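Local coordinates for protein alpha-fucosidase (Bifidobacterium bifidum, PDB 2EAB) that is the catalytic domain of a 1,2-alpha-L-fucosidase, a family 95 glycoside hydrolase that probably cleaves alpha-1,2-linked L-fucose from glycans, at residues Ser27-Thr32 with Tyr156-Asn161; Gly65-Glu70 with Val169-Asp174; Asp283-Gln286 with Arg292-Glu295; Gln286-Tyr291 with Leu451-Arg456. All blocks are in the same frame, centred on the assembly; numbering follows the deposited sequence.

Interaction 1. Residues Ser27-Thr32 with Tyr156-Asn161; sequences SQTDAT and YRRDLN
Thr29 meets Arg158 on strand 156-161, next to the edge strand 19-22 of the nine-stranded antiparallel sheet of the N-terminal beta domain. Thr29 lies in the loop that follows that edge strand. One hydrogen bond crosses the contact. Arg158 NH2 donates to Thr29 OG1 at 3.0 Å with an N-H...O angle of 156°. The hydroxyl sits at the edge of the guanidinium group, close to its plane.

The same groups have other polar partners. Thr29 OG1 is also bonded to Pro25 O and Gln24 NE2. Arg158 NE bonds to Gln24 O, NH2 also bonds to Thr50 O, and the group makes a cation-pi contact with Tyr22. A chain straight from CG to NE carries the guanidinium to this loop. Replacing Arg158 by a leucine would probably leave Thr29 OG1 and the carbonyls of Gln24 and Thr50 without their guanidinium donor.

Van der Waals contact is slight: the Thr29 CG2 methyl lies 3.8 Å from Arg158 NH2. The loop then closes on itself in an Asx turn, where Asp30 OD1 accepts from Thr32 N at 2.9 Å. Thr32 OG1 donates to the syn lone pair of the same Asp30 OD1, 2.6 Å away.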
loop_
_atom_site.group_PDB
_atom_site.type_symbol
_atom_site.label_atom_id
_atom_site.label_comp_id
_atom_site.label_asym_id
_atom_site.label_seq_id
_atom_site.Cartn_x
_atom_site.Cartn_y
_atom_site.Cartn_z
ATOM N N SER A 27 -21.852 -14.110 10.698
ATOM C CA SER A 27 -21.899 -15.516 11.119
ATOM C C SER A 27 -22.601 -16.438 10.120
ATOM O O SER A 27 -22.363 -17.647 10.120
ATOM C CB SER A 27 -22.575 -15.644 12.486
ATOM O OG SER A 27 -23.921 -15.213 12.428
ATOM N N GLN A 28 -23.456 -15.861 9.276
ATOM C CA GLN A 28 -24.228 -16.626 8.297
ATOM C C GLN A 28 -23.781 -16.372 6.855
ATOM O O GLN A 28 -24.432 -16.817 5.906
ATOM C CB GLN A 28 -25.721 -16.322 8.445
ATOM C CG GLN A 28 -26.325 -16.776 9.768
ATOM C CD GLN A 28 -27.818 -16.515 9.852
ATOM O OE1 GLN A 28 -28.304 -15.460 9.441
ATOM N NE2 GLN A 28 -28.556 -17.476 10.395
ATOM N N THR A 29 -22.665 -15.660 6.703
ATOM C CA THR A 29 -22.125 -15.303 5.398
ATOM C C THR A 29 -21.046 -16.310 4.997
ATOM O O THR A 29 -20.306 -16.803 5.853
ATOM C CB THR A 29 -21.562 -13.858 5.421
ATOM O OG1 THR A 29 -22.600 -12.946 5.797
ATOM C CG2 THR A 29 -21.005 -13.445 4.063
ATOM N N ASP A 30 -20.969 -16.611 3.701
ATOM C CA ASP A 30 -20.024 -17.584 3.158
ATOM C C ASP A 30 -18.582 -17.246 3.533
ATOM O O ASP A 30 -18.072 -16.179 3.177
ATOM C CB ASP A 30 -20.175 -17.655 1.631
ATOM C CG ASP A 30 -19.427 -18.825 1.009
ATOM O OD1 ASP A 30 -18.200 -18.947 1.210
ATOM O OD2 ASP A 30 -20.071 -19.611 0.283
ATOM N N ALA A 31 -17.945 -18.160 4.264
ATOM C CA ALA A 31 -16.536 -18.032 4.633
ATOM C C ALA A 31 -15.764 -19.286 4.217
ATOM O O ALA A 31 -14.852 -19.740 4.920
ATOM C CB ALA A 31 -16.392 -17.767 6.129
ATOM N N THR A 32 -16.128 -19.828 3.056
ATOM C CA THR A 32 -15.613 -21.119 2.601
ATOM C C THR A 32 -14.360 -21.030 1.732
ATOM O O THR A 32 -13.821 -22.060 1.323
ATOM C CB THR A 32 -16.684 -21.924 1.826
ATOM O OG1 THR A 32 -17.047 -21.214 0.636
ATOM C CG2 THR A 32 -17.921 -22.157 2.682
ATOM N N TYR A 156 -33.729 -8.081 7.340
ATOM C CA TYR A 156 -32.331 -7.914 7.711
ATOM C C TYR A 156 -31.495 -7.404 6.552
ATOM O O TYR A 156 -31.559 -7.941 5.450
ATOM C CB TYR A 156 -31.716 -9.217 8.238
ATOM C CG TYR A 156 -30.285 -9.013 8.685
ATOM C CD1 TYR A 156 -29.972 -8.848 10.029
ATOM C CD2 TYR A 156 -29.246 -8.939 7.754
ATOM C CE1 TYR A 156 -28.658 -8.632 10.436
ATOM C CE2 TYR A 156 -27.937 -8.718 8.149
ATOM C CZ TYR A 156 -27.648 -8.568 9.485
ATOM O OH TYR A 156 -26.337 -8.354 9.848
ATOM N N ARG A 157 -30.701 -6.372 6.821
ATOM C CA ARG A 157 -29.638 -5.975 5.911
ATOM C C ARG A 157 -28.455 -5.415 6.693
ATOM O O ARG A 157 -28.635 -4.698 7.673
ATOM C CB ARG A 157 -30.137 -4.946 4.889
ATOM C CG ARG A 157 -29.179 -4.736 3.719
ATOM C CD ARG A 157 -29.627 -3.610 2.801
ATOM N NE ARG A 157 -29.595 -2.309 3.466
ATOM C CZ ARG A 157 -30.667 -1.561 3.717
ATOM N NH1 ARG A 157 -31.876 -1.969 3.351
ATOM N NH2 ARG A 157 -30.528 -0.393 4.327
ATOM N N ARG A 158 -27.248 -5.766 6.262
ATOM C CA ARG A 158 -26.048 -5.066 6.703
ATOM C C ARG A 158 -25.327 -4.545 5.471
ATOM O O ARG A 158 -25.325 -5.187 4.419
ATOM C CB ARG A 158 -25.141 -5.955 7.564
ATOM C CG ARG A 158 -24.489 -7.113 6.832
ATOM C CD ARG A 158 -23.790 -8.041 7.804
ATOM N NE ARG A 158 -23.138 -9.153 7.123
ATOM C CZ ARG A 158 -21.837 -9.220 6.846
ATOM N NH1 ARG A 158 -21.010 -8.237 7.187
ATOM N NH2 ARG A 158 -21.362 -10.283 6.222
ATOM N N ASP A 159 -24.745 -3.359 5.598
ATOM C CA ASP A 159 -24.047 -2.766 4.472
ATOM C C ASP A 159 -22.846 -1.944 4.900
ATOM O O ASP A 159 -22.687 -1.582 6.073
ATOM C CB ASP A 159 -25.005 -1.922 3.611
ATOM C CG ASP A 159 -25.431 -0.638 4.292
ATOM O OD1 ASP A 159 -24.564 0.230 4.533
ATOM O OD2 ASP A 159 -26.635 -0.492 4.575
ATOM N N LEU A 160 -21.996 -1.672 3.920
ATOM C CA LEU A 160 -20.919 -0.715 4.055
ATOM C C LEU A 160 -21.107 0.305 2.952
ATOM O O LEU A 160 -21.037 -0.026 1.769
ATOM C CB LEU A 160 -19.555 -1.397 3.943
ATOM C CG LEU A 160 -18.324 -0.523 4.209
ATOM C CD1 LEU A 160 -18.299 -0.013 5.645
ATOM C CD2 LEU A 160 -17.048 -1.291 3.899
ATOM N N ASN A 161 -21.388 1.535 3.361
ATOM C CA ASN A 161 -21.576 2.629 2.431
ATOM C C ASN A 161 -20.220 3.274 2.175
ATOM O O ASN A 161 -19.730 4.058 2.991
ATOM C CB ASN A 161 -22.572 3.644 2.997
ATOM C CG ASN A 161 -22.959 4.707 1.990
ATOM O OD1 ASN A 161 -22.190 5.045 1.090
ATOM N ND2 ASN A 161 -24.164 5.248 2.145
#

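Interaction 2. Residues Gly65-Glu70 with Val169-Asp174; sequences GEVSRE and VTFKHD
Gly65 rests against Val169, its CA 3.8 Å from Val169 CG2. Its backbone turns with a positive phi (73°), which favours glycine. Gly65 belongs to the hairpin loop that joins strands 59-63 and 69-76 of the seven-stranded sheet. Val169 and Phe171 lie on strand 166-173 of the nine-stranded sheet. The contact therefore joins the two sheets of the N-terminal beta-sandwich domain.

Glu66 points away from strand 166-173, but its backbone helps shape the loop. Glu66 N donates to Glu70 OE1 at 2.9 Å, coming from above the carboxylate plane. Gly65 N makes a weak bond to the same oxygen.

Val67 carries most of the packing. Its CG1, anti to the backbone N, lies over one face of the Phe171 ring, 4.0 Å from CE1. The end of the ring also reaches the loop backbone, with Phe171 CZ 3.5 Å from Val67 O. That carbonyl oxygen is buried and has no hydrogen-bond partner in the model.

Glu70 closes the loop. A bend at chi2 (67°) turns its carboxylate back toward Gly65 and Glu66. OE2 lies 3.9 Å from Val169 CG2, while its polar partners are Arg180, in a salt bridge, and Tyr182.

No hydrogen bond links the two segments. The contact rests on apolar packing, and the one charge facing it is probably balanced by Arg180 on strand 176-185.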
loop_
_atom_site.group_PDB
_atom_site.type_symbol
_atom_site.label_atom_id
_atom_site.label_comp_id
_atom_site.label_asym_id
_atom_site.label_seq_id
_atom_site.Cartn_x
_atom_site.Cartn_y
_atom_site.Cartn_z
ATOM N N GLY A 65 -22.405 -7.411 12.484
ATOM C CA GLY A 65 -23.841 -7.258 12.247
ATOM C C GLY A 65 -24.677 -8.389 12.817
ATOM O O GLY A 65 -25.716 -8.746 12.253
ATOM N N GLU A 66 -24.226 -8.963 13.930
ATOM C CA GLU A 66 -24.978 -10.034 14.582
ATOM C C GLU A 66 -26.254 -9.494 15.207
ATOM O O GLU A 66 -26.302 -8.353 15.652
ATOM C CB GLU A 66 -24.121 -10.756 15.622
ATOM C CG GLU A 66 -22.826 -11.346 15.058
ATOM C CD GLU A 66 -23.060 -12.323 13.920
ATOM O OE1 GLU A 66 -24.001 -13.142 14.021
ATOM O OE2 GLU A 66 -22.308 -12.271 12.921
ATOM N N VAL A 67 -27.289 -10.329 15.236
ATOM C CA VAL A 67 -28.606 -9.898 15.704
ATOM C C VAL A 67 -28.602 -9.561 17.198
ATOM O O VAL A 67 -28.944 -8.442 17.586
ATOM C CB VAL A 67 -29.708 -10.937 15.363
ATOM C CG1 VAL A 67 -31.019 -10.606 16.072
ATOM C CG2 VAL A 67 -29.930 -11.005 13.858
ATOM N N SER A 68 -28.203 -10.521 18.030
ATOM C CA SER A 68 -28.272 -10.336 19.478
ATOM C C SER A 68 -26.944 -9.884 20.086
ATOM O O SER A 68 -26.875 -8.817 20.691
ATOM C CB SER A 68 -28.786 -11.599 20.170
ATOM O OG SER A 68 -29.017 -11.349 21.545
ATOM N N ARG A 69 -25.898 -10.690 19.940
ATOM C CA ARG A 69 -24.595 -10.299 20.471
ATOM C C ARG A 69 -23.773 -9.672 19.356
ATOM O O ARG A 69 -22.946 -10.324 18.711
ATOM C CB ARG A 69 -23.868 -11.468 21.148
ATOM C CG ARG A 69 -22.609 -11.040 21.899
ATOM C CD ARG A 69 -22.189 -12.074 22.927
ATOM N NE ARG A 69 -20.806 -11.891 23.373
ATOM C CZ ARG A 69 -20.420 -11.089 24.363
ATOM N NH1 ARG A 69 -21.303 -10.358 25.035
ATOM N NH2 ARG A 69 -19.133 -11.015 24.683
ATOM N N GLU A 70 -24.046 -8.394 19.125
ATOM C CA GLU A 70 -23.347 -7.632 18.108
ATOM C C GLU A 70 -21.876 -7.471 18.480
ATOM O O GLU A 70 -21.523 -7.371 19.660
ATOM C CB GLU A 70 -24.031 -6.279 17.899
ATOM C CG GLU A 70 -23.290 -5.291 16.995
ATOM C CD GLU A 70 -23.212 -5.710 15.525
ATOM O OE1 GLU A 70 -22.704 -6.809 15.225
ATOM O OE2 GLU A 70 -23.642 -4.910 14.663
ATOM N N VAL A 169 -26.494 -1.529 9.960
ATOM C CA VAL A 169 -27.212 -2.783 10.206
ATOM C C VAL A 169 -28.668 -2.447 10.507
ATOM O O VAL A 169 -28.953 -1.483 11.216
ATOM C CB VAL A 169 -26.624 -3.599 11.399
ATOM C CG1 VAL A 169 -27.343 -4.942 11.550
ATOM C CG2 VAL A 169 -25.117 -3.822 11.251
ATOM N N THR A 170 -29.579 -3.233 9.942
ATOM C CA THR A 170 -31.002 -3.105 10.246
ATOM C C THR A 170 -31.679 -4.470 10.222
ATOM O O THR A 170 -31.294 -5.348 9.457
ATOM C CB THR A 170 -31.721 -2.096 9.301
ATOM O OG1 THR A 170 -33.067 -1.896 9.749
ATOM C CG2 THR A 170 -31.733 -2.581 7.848
ATOM N N PHE A 171 -32.677 -4.641 11.086
ATOM C CA PHE A 171 -33.507 -5.843 11.095
ATOM C C PHE A 171 -34.756 -5.612 11.925
ATOM O O PHE A 171 -34.798 -4.704 12.754
ATOM C CB PHE A 171 -32.735 -7.064 11.620
ATOM C CG PHE A 171 -32.156 -6.881 12.996
ATOM C CD1 PHE A 171 -32.930 -7.114 14.133
ATOM C CD2 PHE A 171 -30.831 -6.483 13.156
ATOM C CE1 PHE A 171 -32.399 -6.948 15.404
ATOM C CE2 PHE A 171 -30.288 -6.315 14.429
ATOM C CZ PHE A 171 -31.075 -6.549 15.556
ATOM N N LYS A 172 -35.767 -6.442 11.688
ATOM C CA LYS A 172 -36.991 -6.426 12.475
ATOM C C LYS A 172 -37.049 -7.682 13.340
ATOM O O LYS A 172 -36.996 -8.799 12.828
ATOM C CB LYS A 172 -38.222 -6.333 11.566
ATOM C CG LYS A 172 -39.550 -6.277 12.325
ATOM C CD LYS A 172 -40.737 -6.022 11.407
ATOM C CE LYS A 172 -40.940 -4.538 11.157
ATOM N NZ LYS A 172 -42.253 -4.259 10.515
ATOM N N HIS A 173 -37.148 -7.481 14.650
ATOM C CA HIS A 173 -37.226 -8.575 15.610
ATOM C C HIS A 173 -38.456 -8.390 16.485
ATOM O O HIS A 173 -38.601 -7.360 17.149
ATOM C CB HIS A 173 -35.956 -8.623 16.468
ATOM C CG HIS A 173 -35.986 -9.669 17.540
ATOM N ND1 HIS A 173 -36.444 -9.412 18.815
ATOM C CD2 HIS A 173 -35.618 -10.971 17.526
ATOM C CE1 HIS A 173 -36.353 -10.512 19.541
ATOM N NE2 HIS A 173 -35.856 -11.472 18.783
ATOM N N ASP A 174 -39.345 -9.385 16.459
ATOM C CA ASP A 174 -40.574 -9.388 17.262
ATOM C C ASP A 174 -41.336 -8.055 17.170
ATOM O O ASP A 174 -41.767 -7.498 18.184
ATOM C CB ASP A 174 -40.251 -9.756 18.719
ATOM C CG ASP A 174 -41.485 -10.106 19.532
ATOM O OD1 ASP A 174 -42.399 -10.771 18.997
ATOM O OD2 ASP A 174 -41.533 -9.712 20.718
#

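Interaction 3. Residues Asp283-Gln286 with Arg292-Glu295; sequences DYKQ and RTGE
Asp283 and Arg292 carry opposite charges and lie close together, yet no N-H of the guanidinium points at the carboxylate. Asp283 OD1 is 4.0 Å from Arg292 NE, a long salt bridge, with the oxygen well out of the guanidinium plane. The two planes are 64° apart. Water 1 makes the link instead. It donates to Asp283 OD2 and accepts in plane from Arg292 NE at 2.9 Å. A bend at chi2 (-66°) brings Arg292 CD to 3.5 Å from Asp283 OD2.

The backbones form a single beta bridge between Tyr284 and Arg292. Thr293 N donates to Asp283 O at 2.8 Å, and Arg292 CA makes a CA-H...O contact with the same oxygen. Thr293 CG2 packs on Tyr284 O, 3.4 Å away. Thr293 OG1 accepts from Glu295 N in an ST turn and donates to Glu295 OE1.

Water 2 joins Asp283 OD2 to Glu295 O. Asp283 OD1 accepts from Leu241 N. Tyr284 points away from 292-295, and its side chain comes within about 4 Å of that of Leu393, a calcium-binding residue.

Bridge and waters together close this loop at its neck. The carboxylate is probably stabilised by the two waters and the Leu241 N-H, with the arginine acting directly through charge alone.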
loop_
_atom_site.group_PDB
_atom_site.type_symbol
_atom_site.label_atom_id
_atom_site.label_comp_id
_atom_site.label_asym_id
_atom_site.label_seq_id
_atom_site.Cartn_x
_atom_site.Cartn_y
_atom_site.Cartn_z
ATOM N N ASP A 283 0.696 5.387 24.123
ATOM C CA ASP A 283 1.796 6.342 24.227
ATOM C C ASP A 283 2.906 6.095 23.193
ATOM O O ASP A 283 4.031 6.553 23.376
ATOM C CB ASP A 283 2.361 6.387 25.660
ATOM C CG ASP A 283 3.076 5.107 26.064
ATOM O OD1 ASP A 283 2.764 4.032 25.513
ATOM O OD2 ASP A 283 3.947 5.181 26.959
ATOM N N TYR A 284 2.591 5.376 22.113
ATOM C CA TYR A 284 3.531 5.228 21.001
ATOM C C TYR A 284 3.917 6.593 20.436
ATOM O O TYR A 284 3.087 7.497 20.376
ATOM C CB TYR A 284 2.920 4.387 19.871
ATOM C CG TYR A 284 3.804 4.336 18.646
ATOM C CD1 TYR A 284 4.856 3.428 18.574
ATOM C CD2 TYR A 284 3.616 5.215 17.575
ATOM C CE1 TYR A 284 5.705 3.389 17.475
ATOM C CE2 TYR A 284 4.455 5.185 16.465
ATOM C CZ TYR A 284 5.492 4.270 16.419
ATOM O OH TYR A 284 6.322 4.249 15.314
ATOM N N LYS A 285 5.168 6.737 20.013
ATOM C CA LYS A 285 5.539 7.852 19.146
ATOM C C LYS A 285 6.604 7.361 18.188
ATOM O O LYS A 285 7.481 6.596 18.579
ATOM C CB LYS A 285 6.050 9.045 19.958
ATOM C CG LYS A 285 6.190 10.341 19.164
ATOM C CD LYS A 285 6.575 11.503 20.073
ATOM C CE LYS A 285 6.875 12.786 19.301
ATOM N NZ LYS A 285 5.714 13.265 18.504
ATOM N N GLN A 286 6.536 7.805 16.937
ATOM C CA GLN A 286 7.574 7.465 15.973
ATOM C C GLN A 286 8.738 8.426 16.197
ATOM O O GLN A 286 8.862 9.461 15.522
ATOM C CB GLN A 286 7.060 7.510 14.533
ATOM C CG GLN A 286 8.063 6.892 13.560
ATOM C CD GLN A 286 7.549 6.772 12.144
ATOM O OE1 GLN A 286 6.528 7.356 11.772
ATOM N NE2 GLN A 286 8.260 6.008 11.339
ATOM N N ARG A 292 8.266 6.586 22.381
ATOM C CA ARG A 292 7.189 6.914 23.322
ATOM C C ARG A 292 6.944 8.413 23.391
ATOM O O ARG A 292 7.859 9.204 23.164
ATOM C CB ARG A 292 7.507 6.400 24.732
ATOM C CG ARG A 292 7.666 4.892 24.858
ATOM C CD ARG A 292 6.358 4.154 24.589
ATOM N NE ARG A 292 6.459 2.730 24.911
ATOM C CZ ARG A 292 6.901 1.793 24.077
ATOM N NH1 ARG A 292 7.291 2.112 22.845
ATOM N NH2 ARG A 292 6.957 0.531 24.477
ATOM N N THR A 293 5.715 8.798 23.724
ATOM C CA THR A 293 5.385 10.214 23.905
ATOM C C THR A 293 5.978 10.787 25.189
ATOM O O THR A 293 6.188 12.001 25.283
ATOM C CB THR A 293 3.873 10.457 23.960
ATOM O OG1 THR A 293 3.321 9.717 25.054
ATOM C CG2 THR A 293 3.204 10.047 22.653
ATOM N N GLY A 294 6.222 9.929 26.177
ATOM C CA GLY A 294 6.649 10.388 27.500
ATOM C C GLY A 294 5.488 10.634 28.449
ATOM O O GLY A 294 5.698 11.013 29.603
ATOM N N GLU A 295 4.262 10.433 27.970
ATOM C CA GLU A 295 3.075 10.555 28.814
ATOM C C GLU A 295 3.028 9.463 29.865
ATOM O O GLU A 295 3.517 8.351 29.641
ATOM C CB GLU A 295 1.805 10.450 27.976
ATOM C CG GLU A 295 1.528 11.606 27.054
ATOM C CD GLU A 295 0.445 11.253 26.066
ATOM O OE1 GLU A 295 0.703 10.391 25.196
ATOM O OE2 GLU A 295 -0.663 11.815 26.167
HETATM O O HOH W 1 5.255 2.953 27.549
HETATM O O HOH W 2 5.206 7.456 27.522
#

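Interaction 4. Residues Gln286-Tyr291 with Leu451-Arg456; sequences QKYPSY and LVKPGR. With EDO (1,2-ethanediol), chain H.
The Tyr288 ring lies between two prolines. Pro454 N is 4.0 Å above one face, offset toward the rim. Pro289 CB covers the centre of the opposite face, an arrangement consistent with the cis peptide bond between Tyr288 and Pro289. Tyr291 OH is at the edge, in the ring plane. On one face of the Tyr291 ring lies Lys287 O, which also accepts a hydrogen bond from Tyr291 N.

Pro454 and Lys453 are in the N-terminal part of helix 452-463, within the (alpha/alpha)6-barrel catalytic domain. The loop 286-291 comes from between strand 273-282 and helix 297-314, so the contact joins the region linking the domains to a barrel helix. Tyr288 CG stands anti to the backbone N (chi1 177°), which carries the ring to Lys453 and Pro454. Tyr288 CD1 is 3.9 Å from Pro454 CD, and CD2 is 3.8 Å from Lys453 CB. Tyr291 OH reaches Pro454 CG at 3.8 Å. A serine in place of Tyr288 would probably open a gap between Pro289 and Pro454 and strip the apolar cover from Lys453 CB.

Polar links are indirect. Water 3 donates to Tyr288 O and accepts from Lys453 NZ, which also forms a salt bridge with Glu471. A 1,2-ethanediol, probably from the crystallisation liquor, lies beside the loop and is also bonded to Gly450 O. Tyr288 N donates to its O2 at 2.8 Å, almost straight at 171°.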
loop_
_atom_site.group_PDB
_atom_site.type_symbol
_atom_site.label_atom_id
_atom_site.label_comp_id
_atom_site.label_asym_id
_atom_site.label_seq_id
_atom_site.Cartn_x
_atom_site.Cartn_y
_atom_site.Cartn_z
ATOM N N GLN A 286 6.536 7.805 16.937
ATOM C CA GLN A 286 7.574 7.465 15.973
ATOM C C GLN A 286 8.738 8.426 16.197
ATOM O O GLN A 286 8.862 9.461 15.522
ATOM C CB GLN A 286 7.060 7.510 14.533
ATOM C CG GLN A 286 8.063 6.892 13.560
ATOM C CD GLN A 286 7.549 6.772 12.144
ATOM O OE1 GLN A 286 6.528 7.356 11.772
ATOM N NE2 GLN A 286 8.260 6.008 11.339
ATOM N N LYS A 287 9.563 8.075 17.181
ATOM C CA LYS A 287 10.636 8.926 17.672
ATOM C C LYS A 287 11.763 8.024 18.153
ATOM O O LYS A 287 11.648 7.380 19.189
ATOM C CB LYS A 287 10.132 9.812 18.823
ATOM C CG LYS A 287 11.179 10.788 19.357
ATOM C CD LYS A 287 10.613 11.769 20.379
ATOM C CE LYS A 287 11.084 11.464 21.790
ATOM N NZ LYS A 287 10.981 12.665 22.673
ATOM N N TYR A 288 12.845 7.969 17.386
ATOM C CA TYR A 288 13.994 7.132 17.711
ATOM C C TYR A 288 14.805 7.810 18.819
ATOM O O TYR A 288 15.016 9.020 18.751
ATOM C CB TYR A 288 14.864 6.943 16.460
ATOM C CG TYR A 288 16.119 6.147 16.713
ATOM C CD1 TYR A 288 16.113 4.754 16.618
ATOM C CD2 TYR A 288 17.313 6.785 17.058
ATOM C CE1 TYR A 288 17.257 4.014 16.866
ATOM C CE2 TYR A 288 18.464 6.061 17.301
ATOM C CZ TYR A 288 18.431 4.681 17.201
ATOM O OH TYR A 288 19.585 3.982 17.455
ATOM N N PRO A 289 15.311 7.042 19.810
ATOM C CA PRO A 289 15.205 5.597 20.010
ATOM C C PRO A 289 14.116 5.083 20.956
ATOM O O PRO A 289 13.941 3.872 21.044
ATOM C CB PRO A 289 16.569 5.258 20.603
ATOM C CG PRO A 289 16.856 6.443 21.477
ATOM C CD PRO A 289 16.231 7.646 20.796
ATOM N N SER A 290 13.411 5.965 21.667
ATOM C CA SER A 290 12.508 5.519 22.743
ATOM C C SER A 290 11.113 5.115 22.278
ATOM O O SER A 290 10.437 4.337 22.947
ATOM C CB SER A 290 12.381 6.589 23.826
ATOM O OG SER A 290 11.590 7.679 23.380
ATOM N N TYR A 291 10.682 5.680 21.154
ATOM C CA TYR A 291 9.368 5.399 20.565
ATOM C C TYR A 291 8.191 5.559 21.535
ATOM O O TYR A 291 7.229 4.788 21.496
ATOM C CB TYR A 291 9.344 4.028 19.875
ATOM C CG TYR A 291 10.246 3.988 18.665
ATOM C CD1 TYR A 291 9.775 4.363 17.414
ATOM C CD2 TYR A 291 11.581 3.605 18.780
ATOM C CE1 TYR A 291 10.609 4.346 16.300
ATOM C CE2 TYR A 291 12.426 3.581 17.675
ATOM C CZ TYR A 291 11.938 3.956 16.441
ATOM O OH TYR A 291 12.793 3.930 15.360
ATOM N N LEU A 451 12.832 5.692 9.040
ATOM C CA LEU A 451 13.830 4.641 8.884
ATOM C C LEU A 451 15.259 5.165 8.921
ATOM O O LEU A 451 16.195 4.383 9.062
ATOM C CB LEU A 451 13.610 3.860 7.587
ATOM C CG LEU A 451 12.284 3.106 7.450
ATOM C CD1 LEU A 451 12.177 2.478 6.071
ATOM C CD2 LEU A 451 12.119 2.046 8.535
ATOM N N VAL A 452 15.452 6.478 8.801
ATOM C CA VAL A 452 16.803 7.009 8.646
ATOM C C VAL A 452 17.659 6.813 9.900
ATOM O O VAL A 452 18.749 6.255 9.811
ATOM C CB VAL A 452 16.805 8.470 8.147
ATOM C CG1 VAL A 452 18.227 9.017 8.074
ATOM C CG2 VAL A 452 16.123 8.561 6.780
ATOM N N LYS A 453 17.180 7.267 11.054
ATOM C CA LYS A 453 17.960 7.110 12.284
ATOM C C LYS A 453 18.280 5.647 12.635
ATOM O O LYS A 453 19.452 5.309 12.781
ATOM C CB LYS A 453 17.318 7.858 13.456
ATOM C CG LYS A 453 17.435 9.371 13.344
ATOM C CD LYS A 453 16.821 10.057 14.545
ATOM C CE LYS A 453 16.977 11.563 14.447
ATOM N NZ LYS A 453 16.382 12.236 15.630
ATOM N N PRO A 454 17.261 4.773 12.754
ATOM C CA PRO A 454 17.616 3.370 13.013
ATOM C C PRO A 454 18.411 2.746 11.863
ATOM O O PRO A 454 19.324 1.950 12.098
ATOM C CB PRO A 454 16.254 2.692 13.191
ATOM C CG PRO A 454 15.280 3.583 12.480
ATOM C CD PRO A 454 15.799 4.966 12.703
ATOM N N GLY A 455 18.097 3.144 10.634
ATOM C CA GLY A 455 18.763 2.597 9.458
ATOM C C GLY A 455 20.228 2.968 9.349
ATOM O O GLY A 455 21.001 2.247 8.717
ATOM N N ARG A 456 20.624 4.084 9.958
ATOM C CA ARG A 456 22.036 4.458 10.006
ATOM C C ARG A 456 22.834 3.476 10.869
ATOM O O ARG A 456 24.010 3.229 10.605
ATOM C CB ARG A 456 22.208 5.897 10.500
ATOM C CG ARG A 456 21.890 6.937 9.440
ATOM C CD ARG A 456 21.810 8.316 10.041
ATOM N NE ARG A 456 21.609 9.353 9.036
ATOM C CZ ARG A 456 21.413 10.637 9.322
ATOM N NH1 ARG A 456 21.401 11.054 10.584
ATOM N NH2 ARG A 456 21.246 11.511 8.343
HETATM C C1 EDO H . 12.013 7.601 13.992
HETATM O O1 EDO H . 13.318 7.531 13.388
HETATM C C2 EDO H . 11.613 9.068 14.404
HETATM O O2 EDO H . 12.694 9.601 15.158
HETATM O O HOH W 3 14.295 11.196 17.207
#

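How the interactions relate
The four contacts form two pairs. Interactions 1 and 2 have centres 12 Å apart in the N-terminal beta domain. Their strands 156-161 and 166-173 are neighbours in the nine-stranded sheet, and their segments alternate along the chain. Tyr156 OH to Gly65 O and Ser27 OG to Glu66 OE1, both probable hydrogen bonds, tie the two together. Interactions 3 and 4 have centres 13 Å apart and share Gln286. Both segments of interaction 3 and the first of interaction 4 lie on one later loop, between strand 273-282 and helix 297-314. Interaction 3 closes this loop; interaction 4 docks it on helix 452-463 of the catalytic domain. The pairs do not touch: centres are 38 to 47 Å apart.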